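Local coordinates for biliverdin reductase (Synechocystis sp., PDB 5B3T), which probably reduces the heme-derived tetrapyrrole biliverdin with the help of NADPH, which it holds in a Rossmann-type nucleotide-binding domain, at residues A[31-36]-A[56-61]. Residues are numbered along the deposited sequence; the frame is centred on the assembly and turned at random.
Sequences VFRGDR and DTFGVR
R33 reaches across from the last turn of helix 23-34 and meets F58 of segment 56-61, which lies on helix 48-58, through its guanidinium group alone. NH2 of R33 lies 3.8 Å from CE1 of F58, and CZ of R33 sits 3.9 Å from CD1 of F58. That CD1 atom stands over the centre of one guanidinium face, while the two planes are turned 64° apart, so they do not stack in parallel. The extended start of the arginine, with CG anti to the backbone N (chi1 -174°), carries the chain across before it bends at chi3. NH1 of R33 comes to 3.6 Å from the carbonyl O of T57, too long for a hydrogen bond. Behind this first shell, CG2 of T57 covers one face of the F58 ring, and OG1 of T57 is hydrogen-bonded to the backbone O of K53 one turn earlier. F54 meets the same phenylalanine ring. The contact illustrates how neighbouring helices of a Rossmann fold can touch: an exposed arginine lies against a buried aromatic that packs on A29 and E30 of helix 23-34 and on L40 of the edge strand 38-44, which links the two helices.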
# COMPACT_ATOMS: atom_id res chain seq x y z
N VAL A 31 1.89 17.52 4.48
CA VAL A 31 2.65 17.57 5.73
C VAL A 31 4.07 18.06 5.49
O VAL A 31 4.62 18.81 6.31
CB VAL A 31 2.63 16.19 6.41
CG1 VAL A 31 3.44 16.21 7.70
CG2 VAL A 31 1.19 15.75 6.68
N PHE A 32 4.69 17.66 4.38
CA PHE A 32 6.05 18.12 4.09
C PHE A 32 6.11 19.63 3.97
O PHE A 32 7.06 20.27 4.43
CB PHE A 32 6.56 17.46 2.80
CG PHE A 32 7.11 16.08 3.01
CD1 PHE A 32 7.98 15.82 4.05
CD2 PHE A 32 6.76 15.05 2.16
CE1 PHE A 32 8.49 14.56 4.24
CE2 PHE A 32 7.26 13.78 2.35
CZ PHE A 32 8.13 13.53 3.39
N ARG A 33 5.07 20.19 3.37
CA ARG A 33 4.96 21.62 3.23
C ARG A 33 4.73 22.32 4.56
O ARG A 33 5.36 23.28 4.86
CB ARG A 33 3.83 22.00 2.26
CG ARG A 33 3.74 23.48 1.96
CD ARG A 33 2.62 23.88 1.01
NE ARG A 33 1.35 23.21 1.29
CZ ARG A 33 0.21 23.43 0.64
NH1 ARG A 33 0.16 24.35 -0.32
NH2 ARG A 33 -0.88 22.74 0.97
N GLY A 34 3.83 21.79 5.35
CA GLY A 34 3.46 22.40 6.62
C GLY A 34 4.55 22.30 7.66
O GLY A 34 4.69 23.19 8.50
N ASP A 35 5.33 21.22 7.63
CA ASP A 35 6.39 21.02 8.61
C ASP A 35 7.59 21.89 8.24
O ASP A 35 8.01 21.93 7.08
CB ASP A 35 6.80 19.56 8.67
CG ASP A 35 7.48 19.20 9.98
OD1 ASP A 35 8.62 19.66 10.21
OD2 ASP A 35 6.87 18.45 10.78
N ARG A 36 8.13 22.60 9.23
CA ARG A 36 9.26 23.48 8.97
C ARG A 36 10.56 22.73 8.77
O ARG A 36 11.53 23.32 8.29
CB ARG A 36 9.44 24.47 10.12
CG ARG A 36 10.19 23.89 11.29
CD ARG A 36 10.48 24.97 12.30
NE ARG A 36 11.88 25.01 12.71
CZ ARG A 36 12.45 24.14 13.53
NH1 ARG A 36 11.73 23.15 14.05
NH2 ARG A 36 13.73 24.26 13.86
N ASP A 56 -0.74 22.90 -9.27
CA ASP A 56 -1.53 24.05 -8.85
C ASP A 56 -1.79 24.02 -7.35
O ASP A 56 -1.63 25.03 -6.66
CB ASP A 56 -2.85 24.09 -9.62
CG ASP A 56 -3.53 25.44 -9.56
OD1 ASP A 56 -2.95 26.41 -10.08
OD2 ASP A 56 -4.63 25.53 -8.98
N THR A 57 -2.20 22.86 -6.82
CA THR A 57 -2.47 22.74 -5.40
C THR A 57 -1.25 23.09 -4.56
O THR A 57 -1.35 23.79 -3.56
CB THR A 57 -2.95 21.33 -5.06
OG1 THR A 57 -4.16 21.04 -5.78
CG2 THR A 57 -3.20 21.18 -3.56
N PHE A 58 -0.07 22.62 -4.98
CA PHE A 58 1.12 22.71 -4.15
C PHE A 58 2.18 23.65 -4.70
O PHE A 58 3.30 23.65 -4.19
CB PHE A 58 1.73 21.32 -3.93
CG PHE A 58 0.82 20.37 -3.22
CD1 PHE A 58 0.55 20.53 -1.87
CD2 PHE A 58 0.23 19.32 -3.89
CE1 PHE A 58 -0.29 19.65 -1.20
CE2 PHE A 58 -0.61 18.43 -3.24
CZ PHE A 58 -0.87 18.60 -1.89
N GLY A 59 1.86 24.47 -5.71
CA GLY A 59 2.78 25.47 -6.21
C GLY A 59 4.22 25.00 -6.33
O GLY A 59 5.14 25.63 -5.82
N VAL A 60 4.39 23.84 -6.96
CA VAL A 60 5.69 23.23 -7.18
C VAL A 60 5.80 22.90 -8.66
O VAL A 60 4.81 22.48 -9.28
CB VAL A 60 5.89 21.97 -6.31
CG1 VAL A 60 7.13 21.22 -6.72
CG2 VAL A 60 5.99 22.36 -4.85
N ARG A 61 6.99 23.09 -9.24
CA ARG A 61 6.97 22.80 -10.66
C ARG A 61 7.27 21.33 -10.92
O ARG A 61 8.08 20.73 -10.21
CB ARG A 61 7.98 23.67 -11.40
CG ARG A 61 7.52 25.10 -11.60
CD ARG A 61 8.48 25.90 -12.47
NE ARG A 61 9.80 26.07 -11.85
CZ ARG A 61 10.85 25.29 -12.09
NH1 ARG A 61 10.76 24.27 -12.94
NH2 ARG A 61 12.00 25.53 -11.48